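Local atomic coordinates of putative ABC transporter (Thermobispora bispora, PDB entry 4PE6), a protein that probably serves as the solute-binding component of an ABC transporter, with a likely carbohydrate-type ligand, and here holds a trihydroxybutanoic acid. Residues I150-V155 and A182-M187; A191-A196 and Y217-A222; Y134-V139 and A209-G214; N126-W131 and A162-T167. All coordinates share one frame; numbering follows the deposited sequence.

All four contacts belong to one lobe of a periplasmic binding protein fold, in which helices cover both faces of a mainly parallel sheet. Along the chain, the segments of contact 4 alternate with those of contact 1, and contact 3 spans contact 1; contact 2 opens only after contacts 1 and 4 have closed. Strand 147-153 of contact 1 is hydrogen-bonded to strand 209-211 of contact 3; the centres of these two contacts are about 11 Å apart. Helix 128-142 serves contacts 3 and 4, whereas contact 2 packs helices on the other face, about 22 Å from contact 4 between centres. Contacts 1 and 4 also carry pocket residues, tying the lobe's framework to its ligand.

Contact 1. Residues I150-V155 and A182-M187; sequences IVVRGV and ATVTGM
Val152 and Val184 meet at the apolar centre of two parallel strands, the paired ends of a beta-alpha-beta unit whose crossover is helix 159-173. Their CG2 methyls lie 3.9 Å apart, facing helix 190-200. With Val184 CG1 anti to the carbonyl carbon (chi1 -59°), CG2 falls between the backbone N and the carbonyl carbon and is turned toward Val152. The CG1 of Val152 takes the other direction and covers the backbone of Gly186, 3.5 Å from its N. On the reverse face, the methyl of Thr183 lies over Val151, CG2 to CB 4.1 Å.

Between these two layers the backbones are stitched by nearly straight bonds, among them Val184 N to Val151 O at 2.9 Å and Arg153 N to Val184 O at 2.8 Å. The aliphatic part of Arg153 passes over Val184 O, while its guanidinium leaves for a salt bridge with Glu161 and a cation-pi contact with Tyr165. Past the strand ends the pairing frays toward the ligand pocket, to which Val155 belongs. Here Arg153 O accepts a 2.8 Å bond from Gly186 N, and Met187 N is shared weakly between Arg153 O and Gly154 O, the latter at 3.2 Å.

Contact 2. Residues A191-A196 and Y217-A222; sequences ATAQKA and YGVAQA
Gln194 lays its CB and CG over the carbonyl oxygen of Gly218, with CB only 3.2 Å from Gly218 O, and carries its amide on across the side of Gln221. The two helices involved, 190-200 and 216-226, are neighbours on one face of the parallel sheet, an arrangement characteristic of the alternating beta-alpha topology of periplasmic binding proteins. The axes of segments 191-196 and 217-222 come within 7.3 Å at an angle of 32°, a close approach for helices and one made possible by small residues at the interface.

Gly218 is central to this: the CA atoms of Gln194 and Gly218 are 4.5 Å apart, and the absence of a side chain brings the backbone of one helix against the flank of the other. Gln194 reaches over it in an extended form, with CG trans to the backbone N (chi1 -178°), a torsion that lays CG over Gly218 O and takes the amide to Gln221. Gln221 comes up from the other helix roughly at right angles to it, and the two amide planes are turned 46° apart.

Toward the sheet the contact becomes wholly apolar. The methyl of Ala193 meets Val219 CG2 at 4.2 Å, and beyond that pair Val219 packs on Val210 of strand 209-211. On the following turn, Ala222 fits against Gln194 from the C-terminal side, touching both backbone and side chain: its CB lies 3.6 Å from Gln194 O and 4.2 Å from Gln194 CG.

Contact 3. Residues Y134-V139 and A209-G214; sequences YAAKPV and AVIGCG
Val139 presses its CG1 methyl against Ala209 CB at 3.5 Å, closer than carbons usually pack, and this is the tight end of the contact. The same methyl also reaches the CG1 methylene of Ile211 at 4.0 Å, and thus bridges two residues that point to the same side of strand 209-211. With chi1 at 168°, CG1 stands trans to the backbone N, the rotation that delivers this branch to both partners. The side chains of Val139 and Ile211 slide past each other in opposite directions.

One turn earlier on the helix, Ile211 spreads over Ala136: its CG2 is 4.0 Å and its CD1 4.1 Å from Ala136 CB. Here a helix lies on a parallel sheet, as throughout the three-layer alpha/beta/alpha lobes of periplasmic binding proteins, and segment 134-139 runs nearly antiparallel to strand 209-211, at 159°. The opposite face of the strand is taken by Val210, which packs on Phe223 of helix 216-226.

Toward the N-terminal end of segment 134-139 the fit slackens. Ala135 CB approaches Gly212 O no nearer than 4.4 Å. Across the contact, buried Ala135 O meets Ile211 CG2 at 4.2 Å, and it has no polar partner in the model. On the side of the helix turned from the strand, Lys137 bonds through NZ to Tyr175 OH.

Contact 4. Residues N126-W131 and A162-T167; sequences NSFVDW and AEMYET. With LTH ((2R,3S)-2,3,4-trihydroxybutanoic acid), chain C.
The indole of Trp131 carries the selenium of Met164 on one face and the O4 hydroxyl of the bound trihydroxybutanoic acid at its edge. Met164 being selenomethionine, this is a Met-aromatic contact: the selenium lies off-centre, nearest to Trp131 CE3 at 3.4 Å, and the terminal methyl CE adds a CH-pi contact 3.9 Å from the centroid of the six-membered ring. A bend at chi3 (-83°) folds that methyl along the indole. The Phe128 ring has the carbonyl O of Asn126 over the centre of one face, while Glu163 OE1 sits at its edge, 3.7 Å from CD2. Ring and carboxylate are turned 50° apart.

Met164 CG lies against Phe128, 3.6 Å from CB. At the outer rim, Val129 CG2 leans on the Glu163 carboxylate and on Thr167. A water joins the two helices, accepting from Val129 N and donating to Glu163 OE1 at 2.9 Å. The helix of Val129 starts with Ser127 as N-cap, its OG accepting from Asp130 N. Phe128 CE1 and Trp131 CZ3 each stand 3.5 Å from ligand O4, and this aromatic wall, backed by Met164, belongs to the ligand site of a solute-binding protein of the periplasmic binding protein fold.

Contact 1. Residues I150-V155 and A182-M187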
# COMPACT_ATOMS: atom_id res chain seq x y z
N ILE A 150 -14.28 15.69 0.52
CA ILE A 150 -14.66 14.45 -0.12
C ILE A 150 -13.75 13.34 0.42
O ILE A 150 -12.55 13.54 0.53
CB ILE A 150 -14.54 14.54 -1.65
CG1 ILE A 150 -15.59 15.50 -2.20
CG2 ILE A 150 -14.66 13.16 -2.31
CD1 ILE A 150 -15.51 15.72 -3.70
N VAL A 151 -14.34 12.20 0.77
CA VAL A 151 -13.56 11.02 1.13
C VAL A 151 -13.55 10.09 -0.07
O VAL A 151 -14.61 9.69 -0.57
CB VAL A 151 -14.17 10.29 2.35
CG1 VAL A 151 -13.34 9.06 2.74
CG2 VAL A 151 -14.30 11.24 3.53
N VAL A 152 -12.35 9.69 -0.48
CA VAL A 152 -12.16 8.72 -1.53
C VAL A 152 -11.54 7.49 -0.92
O VAL A 152 -10.40 7.50 -0.48
CB VAL A 152 -11.21 9.24 -2.63
CG1 VAL A 152 -11.07 8.18 -3.71
CG2 VAL A 152 -11.68 10.58 -3.21
N ARG A 153 -12.32 6.42 -0.86
CA ARG A 153 -11.86 5.18 -0.28
C ARG A 153 -10.85 4.45 -1.16
O ARG A 153 -10.80 4.62 -2.40
CB ARG A 153 -13.04 4.27 0.03
CG ARG A 153 -13.98 4.88 1.05
CD ARG A 153 -15.15 3.98 1.42
NE ARG A 153 -14.71 2.75 2.06
CZ ARG A 153 -15.53 1.89 2.68
NH1 ARG A 153 -16.82 2.11 2.72
NH2 ARG A 153 -15.05 0.80 3.25
N GLY A 154 -10.06 3.61 -0.50
CA GLY A 154 -9.00 2.86 -1.17
C GLY A 154 -9.45 1.54 -1.77
O GLY A 154 -10.47 1.48 -2.48
N VAL A 155 -8.67 0.49 -1.51
CA VAL A 155 -8.94 -0.84 -2.05
C VAL A 155 -10.06 -1.49 -1.25
O VAL A 155 -9.82 -2.37 -0.42
CB VAL A 155 -7.66 -1.69 -2.12
CG1 VAL A 155 -7.90 -3.03 -2.79
CG2 VAL A 155 -6.59 -0.94 -2.94
N ALA A 182 -19.30 14.21 -0.03
CA ALA A 182 -19.41 12.98 -0.81
C ALA A 182 -18.39 11.94 -0.37
O ALA A 182 -17.27 12.27 0.06
CB ALA A 182 -19.25 13.27 -2.30
N THR A 183 -18.80 10.67 -0.42
CA THR A 183 -17.89 9.55 -0.29
C THR A 183 -17.94 8.70 -1.57
O THR A 183 -19.01 8.29 -2.04
CB THR A 183 -18.24 8.70 0.93
OG1 THR A 183 -18.37 9.56 2.07
CG2 THR A 183 -17.15 7.65 1.20
N VAL A 184 -16.76 8.41 -2.09
CA VAL A 184 -16.62 7.58 -3.26
C VAL A 184 -15.51 6.55 -3.10
O VAL A 184 -14.75 6.60 -2.14
CB VAL A 184 -16.40 8.43 -4.52
CG1 VAL A 184 -17.58 9.37 -4.69
CG2 VAL A 184 -15.08 9.20 -4.46
N THR A 185 -15.43 5.62 -4.05
CA THR A 185 -14.36 4.62 -4.09
C THR A 185 -13.36 4.93 -5.21
O THR A 185 -13.74 5.07 -6.38
CB THR A 185 -14.90 3.22 -4.33
OG1 THR A 185 -15.75 2.82 -3.25
CG2 THR A 185 -13.76 2.20 -4.50
N GLY A 186 -12.09 4.98 -4.85
CA GLY A 186 -11.01 5.25 -5.79
C GLY A 186 -10.08 4.08 -6.07
O GLY A 186 -9.34 4.13 -7.04
N MSE A 187 -10.08 3.05 -5.22
CA MSE A 187 -9.15 1.90 -5.35
C MSE A 187 -7.66 2.29 -5.30
O MSE A 187 -6.82 1.57 -5.81
CB MSE A 187 -9.45 1.05 -6.61
CG MSE A 187 -10.91 0.65 -6.79
SE MSE A 187 -11.58 -0.53 -5.35
CE MSE A 187 -10.59 -2.17 -5.76

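Contact 2. Residues A191-A196 and Y217-A222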
# COMPACT_ATOMS: atom_id res chain seq x y z
N ALA A 191 -6.84 7.40 -11.91
CA ALA A 191 -7.85 7.48 -12.96
C ALA A 191 -9.24 7.09 -12.44
O ALA A 191 -10.23 7.73 -12.77
CB ALA A 191 -7.46 6.64 -14.17
N THR A 192 -9.29 6.08 -11.58
CA THR A 192 -10.55 5.66 -10.98
C THR A 192 -11.12 6.75 -10.07
O THR A 192 -12.30 7.12 -10.17
CB THR A 192 -10.37 4.37 -10.18
OG1 THR A 192 -9.84 3.36 -11.04
CG2 THR A 192 -11.67 3.90 -9.60
N ALA A 193 -10.29 7.24 -9.16
CA ALA A 193 -10.64 8.37 -8.31
C ALA A 193 -11.05 9.60 -9.13
O ALA A 193 -12.02 10.25 -8.80
CB ALA A 193 -9.45 8.73 -7.44
N GLN A 194 -10.28 9.90 -10.18
CA GLN A 194 -10.61 11.03 -11.06
C GLN A 194 -12.04 10.93 -11.56
O GLN A 194 -12.79 11.91 -11.49
CB GLN A 194 -9.67 11.10 -12.26
CG GLN A 194 -9.93 12.28 -13.20
CD GLN A 194 -8.94 12.33 -14.35
OE1 GLN A 194 -7.96 11.59 -14.37
NE2 GLN A 194 -9.21 13.21 -15.31
N LYS A 195 -12.39 9.77 -12.08
CA LYS A 195 -13.71 9.53 -12.64
C LYS A 195 -14.81 9.67 -11.58
O LYS A 195 -15.82 10.33 -11.81
CB LYS A 195 -13.79 8.14 -13.27
CG LYS A 195 -15.00 7.95 -14.16
CD LYS A 195 -15.26 6.47 -14.44
CE LYS A 195 -16.28 6.32 -15.57
NZ LYS A 195 -15.63 6.14 -16.90
N ALA A 196 -14.59 9.07 -10.40
CA ALA A 196 -15.60 9.11 -9.34
C ALA A 196 -15.80 10.53 -8.79
O ALA A 196 -16.94 10.96 -8.57
CB ALA A 196 -15.23 8.15 -8.22
N TYR A 217 -3.32 13.05 -7.53
CA TYR A 217 -3.04 13.56 -8.89
C TYR A 217 -4.30 13.42 -9.73
O TYR A 217 -4.67 14.33 -10.44
CB TYR A 217 -1.87 12.82 -9.55
CG TYR A 217 -1.53 13.30 -10.95
CD1 TYR A 217 -0.67 14.37 -11.15
CD2 TYR A 217 -2.09 12.69 -12.08
CE1 TYR A 217 -0.36 14.82 -12.44
CE2 TYR A 217 -1.80 13.13 -13.35
CZ TYR A 217 -0.93 14.19 -13.52
OH TYR A 217 -0.65 14.60 -14.79
N GLY A 218 -4.97 12.28 -9.62
CA GLY A 218 -6.24 12.03 -10.32
C GLY A 218 -7.36 12.92 -9.83
O GLY A 218 -8.16 13.42 -10.61
N VAL A 219 -7.41 13.13 -8.52
CA VAL A 219 -8.38 14.05 -7.95
C VAL A 219 -8.16 15.47 -8.52
O VAL A 219 -9.09 16.14 -9.01
CB VAL A 219 -8.29 13.98 -6.40
CG1 VAL A 219 -9.09 15.09 -5.73
CG2 VAL A 219 -8.79 12.61 -5.93
N ALA A 220 -6.90 15.89 -8.57
CA ALA A 220 -6.56 17.19 -9.12
C ALA A 220 -7.05 17.34 -10.58
O ALA A 220 -7.65 18.35 -10.92
CB ALA A 220 -5.06 17.43 -9.00
N GLN A 221 -6.84 16.33 -11.42
CA GLN A 221 -7.33 16.36 -12.79
C GLN A 221 -8.84 16.53 -12.85
O GLN A 221 -9.33 17.25 -13.71
CB GLN A 221 -6.98 15.07 -13.55
CG GLN A 221 -5.51 14.82 -13.85
CD GLN A 221 -5.28 13.38 -14.34
OE1 GLN A 221 -5.57 12.40 -13.63
NE2 GLN A 221 -4.76 13.25 -15.56
N ALA A 222 -9.60 15.90 -11.94
CA ALA A 222 -11.05 16.10 -11.95
C ALA A 222 -11.39 17.58 -11.74
O ALA A 222 -12.23 18.15 -12.46
CB ALA A 222 -11.73 15.25 -10.90

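Contact 3. Residues Y134-V139 and A209-G214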
# COMPACT_ATOMS: atom_id res chain seq x y z
N TYR A 134 -1.96 10.30 9.05
CA TYR A 134 -1.12 11.26 8.32
C TYR A 134 -1.82 11.82 7.08
O TYR A 134 -1.48 12.91 6.61
CB TYR A 134 0.20 10.62 7.90
CG TYR A 134 1.21 10.46 9.01
CD1 TYR A 134 1.54 11.52 9.85
CD2 TYR A 134 1.87 9.24 9.21
CE1 TYR A 134 2.48 11.37 10.87
CE2 TYR A 134 2.80 9.07 10.21
CZ TYR A 134 3.10 10.14 11.03
OH TYR A 134 4.03 9.97 12.03
N ALA A 135 -2.80 11.10 6.54
CA ALA A 135 -3.51 11.55 5.34
C ALA A 135 -4.65 12.47 5.70
O ALA A 135 -4.99 13.37 4.94
CB ALA A 135 -4.05 10.36 4.57
N ALA A 136 -5.26 12.26 6.87
CA ALA A 136 -6.46 12.99 7.22
C ALA A 136 -6.16 14.17 8.14
O ALA A 136 -6.58 15.29 7.85
CB ALA A 136 -7.48 12.06 7.85
N LYS A 137 -5.45 13.93 9.24
CA LYS A 137 -5.33 14.98 10.25
C LYS A 137 -4.65 16.27 9.76
O LYS A 137 -5.20 17.36 9.95
CB LYS A 137 -4.68 14.45 11.54
CG LYS A 137 -4.77 15.44 12.69
CD LYS A 137 -4.49 14.76 14.03
CE LYS A 137 -4.48 15.73 15.21
NZ LYS A 137 -5.55 16.77 15.12
N PRO A 138 -3.46 16.17 9.15
CA PRO A 138 -2.83 17.39 8.65
C PRO A 138 -3.66 18.09 7.57
O PRO A 138 -3.59 19.33 7.42
CB PRO A 138 -1.49 16.91 8.06
CG PRO A 138 -1.29 15.51 8.53
CD PRO A 138 -2.66 14.97 8.86
N VAL A 139 -4.44 17.32 6.82
CA VAL A 139 -5.29 17.88 5.78
C VAL A 139 -6.42 18.71 6.40
O VAL A 139 -6.68 19.84 5.97
CB VAL A 139 -5.81 16.77 4.84
CG1 VAL A 139 -6.92 17.28 3.94
CG2 VAL A 139 -4.66 16.22 4.00
N ALA A 209 -10.97 20.03 0.69
CA ALA A 209 -10.01 18.95 0.72
C ALA A 209 -10.60 17.65 0.23
O ALA A 209 -11.79 17.40 0.39
CB ALA A 209 -9.47 18.77 2.13
N VAL A 210 -9.73 16.79 -0.31
CA VAL A 210 -10.10 15.44 -0.66
C VAL A 210 -9.16 14.46 0.01
O VAL A 210 -7.97 14.40 -0.32
CB VAL A 210 -10.12 15.23 -2.17
CG1 VAL A 210 -10.60 13.83 -2.49
CG2 VAL A 210 -10.99 16.30 -2.82
N ILE A 211 -9.71 13.72 0.98
CA ILE A 211 -8.95 12.77 1.77
C ILE A 211 -9.07 11.42 1.09
O ILE A 211 -10.14 10.78 1.12
CB ILE A 211 -9.46 12.71 3.22
CG1 ILE A 211 -9.32 14.07 3.90
CG2 ILE A 211 -8.68 11.67 4.01
CD1 ILE A 211 -9.86 14.14 5.31
N GLY A 212 -7.98 11.00 0.47
CA GLY A 212 -7.99 9.80 -0.31
C GLY A 212 -6.89 8.83 0.02
O GLY A 212 -6.25 8.92 1.08
N CYS A 213 -6.66 7.92 -0.92
CA CYS A 213 -5.67 6.87 -0.81
C CYS A 213 -4.70 7.01 -1.99
O CYS A 213 -4.95 6.45 -3.05
CB CYS A 213 -6.34 5.50 -0.87
SG CYS A 213 -5.20 4.11 -0.75
N GLY A 214 -3.66 7.80 -1.80
CA GLY A 214 -2.62 7.99 -2.82
C GLY A 214 -3.21 8.25 -4.20
O GLY A 214 -2.84 7.61 -5.17

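Contact 4. Residues N126-W131 and A162-T167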
# COMPACT_ATOMS: atom_id res chain seq x y z
N ASN A 126 2.23 -2.81 7.29
CA ASN A 126 2.58 -1.47 7.69
C ASN A 126 1.49 -1.00 8.64
O ASN A 126 0.40 -1.59 8.70
CB ASN A 126 2.60 -0.50 6.48
CG ASN A 126 3.86 -0.58 5.61
OD1 ASN A 126 3.97 0.19 4.64
ND2 ASN A 126 4.77 -1.51 5.88
N SER A 127 1.74 0.11 9.32
CA SER A 127 0.67 0.74 10.14
C SER A 127 -0.31 1.51 9.25
O SER A 127 -0.10 2.68 8.91
CB SER A 127 1.22 1.68 11.20
OG SER A 127 0.14 2.32 11.86
N PHE A 128 -1.42 0.86 8.93
CA PHE A 128 -2.48 1.50 8.17
C PHE A 128 -3.12 2.62 8.96
O PHE A 128 -3.49 3.64 8.39
CB PHE A 128 -3.47 0.46 7.69
CG PHE A 128 -2.81 -0.68 6.99
CD1 PHE A 128 -2.02 -0.44 5.86
CD2 PHE A 128 -2.89 -1.96 7.48
CE1 PHE A 128 -1.36 -1.48 5.22
CE2 PHE A 128 -2.25 -3.00 6.84
CZ PHE A 128 -1.47 -2.76 5.72
N VAL A 129 -3.16 2.46 10.28
CA VAL A 129 -3.65 3.52 11.13
C VAL A 129 -2.80 4.79 11.00
O VAL A 129 -3.33 5.88 10.87
CB VAL A 129 -3.73 3.09 12.60
CG1 VAL A 129 -4.05 4.29 13.48
CG2 VAL A 129 -4.82 2.02 12.76
N ASP A 130 -1.48 4.65 11.06
CA ASP A 130 -0.61 5.81 10.92
C ASP A 130 -0.81 6.51 9.57
O ASP A 130 -0.89 7.74 9.51
CB ASP A 130 0.85 5.42 11.09
CG ASP A 130 1.23 5.17 12.54
OD1 ASP A 130 0.39 5.38 13.43
OD2 ASP A 130 2.37 4.73 12.76
N TRP A 131 -0.88 5.72 8.50
CA TRP A 131 -1.12 6.25 7.16
C TRP A 131 -2.39 7.05 7.14
O TRP A 131 -2.38 8.24 6.84
CB TRP A 131 -1.16 5.11 6.14
CG TRP A 131 -1.54 5.48 4.72
CD1 TRP A 131 -1.83 6.72 4.22
CD2 TRP A 131 -1.69 4.57 3.65
NE1 TRP A 131 -2.14 6.63 2.86
CE2 TRP A 131 -2.07 5.32 2.50
CE3 TRP A 131 -1.56 3.18 3.54
CZ2 TRP A 131 -2.31 4.72 1.26
CZ3 TRP A 131 -1.79 2.59 2.28
CH2 TRP A 131 -2.15 3.38 1.16
N ALA A 162 -10.49 -1.25 5.04
CA ALA A 162 -11.55 -1.18 6.00
C ALA A 162 -11.05 -0.49 7.28
O ALA A 162 -11.75 0.34 7.85
CB ALA A 162 -12.12 -2.57 6.29
N GLU A 163 -9.82 -0.81 7.68
CA GLU A 163 -9.21 -0.23 8.88
C GLU A 163 -9.01 1.27 8.73
O GLU A 163 -9.30 2.06 9.66
CB GLU A 163 -7.87 -0.90 9.21
CG GLU A 163 -7.28 -0.38 10.51
CD GLU A 163 -6.15 -1.20 11.09
OE1 GLU A 163 -5.21 -1.56 10.36
OE2 GLU A 163 -6.19 -1.46 12.31
N MSE A 164 -8.51 1.67 7.56
CA MSE A 164 -8.24 3.08 7.31
C MSE A 164 -9.50 3.87 7.24
O MSE A 164 -9.52 5.00 7.72
CB MSE A 164 -7.37 3.26 6.06
CG MSE A 164 -6.03 2.56 6.29
SE MSE A 164 -4.62 3.07 5.00
CE MSE A 164 -5.06 1.90 3.51
N TYR A 165 -10.57 3.29 6.69
CA TYR A 165 -11.84 4.00 6.60
C TYR A 165 -12.38 4.29 8.02
O TYR A 165 -12.87 5.39 8.30
CB TYR A 165 -12.89 3.25 5.72
CG TYR A 165 -14.18 4.02 5.50
CD1 TYR A 165 -14.16 5.31 4.95
CD2 TYR A 165 -15.43 3.48 5.83
CE1 TYR A 165 -15.33 6.03 4.76
CE2 TYR A 165 -16.60 4.21 5.65
CZ TYR A 165 -16.53 5.48 5.09
OH TYR A 165 -17.65 6.23 4.90
N GLU A 166 -12.27 3.32 8.92
CA GLU A 166 -12.68 3.56 10.30
C GLU A 166 -11.85 4.67 10.89
O GLU A 166 -12.38 5.53 11.61
CB GLU A 166 -12.55 2.30 11.16
CG GLU A 166 -13.47 1.18 10.75
CD GLU A 166 -14.92 1.60 10.77
OE1 GLU A 166 -15.38 2.07 11.84
OE2 GLU A 166 -15.59 1.48 9.71
N THR A 167 -10.55 4.66 10.62
CA THR A 167 -9.66 5.69 11.16
C THR A 167 -10.06 7.06 10.58
O THR A 167 -10.21 8.03 11.34
CB THR A 167 -8.18 5.40 10.87
OG1 THR A 167 -7.82 4.12 11.39
CG2 THR A 167 -7.29 6.43 11.50
O1 LTH C . -2.49 1.12 -2.31
C1 LTH C . -2.63 -0.16 -2.22
O LTH C . -3.02 -0.92 -3.13
C2 LTH C . -2.21 -0.85 -0.90
O2 LTH C . -2.49 -2.27 -0.94
C3 LTH C . -2.94 -0.28 0.30
O3 LTH C . -4.35 -0.43 0.12
C4 LTH C . -2.52 -1.06 1.56
O4 LTH C . -1.11 -0.78 1.75
O HOH W 1 -2.64 -0.45 11.20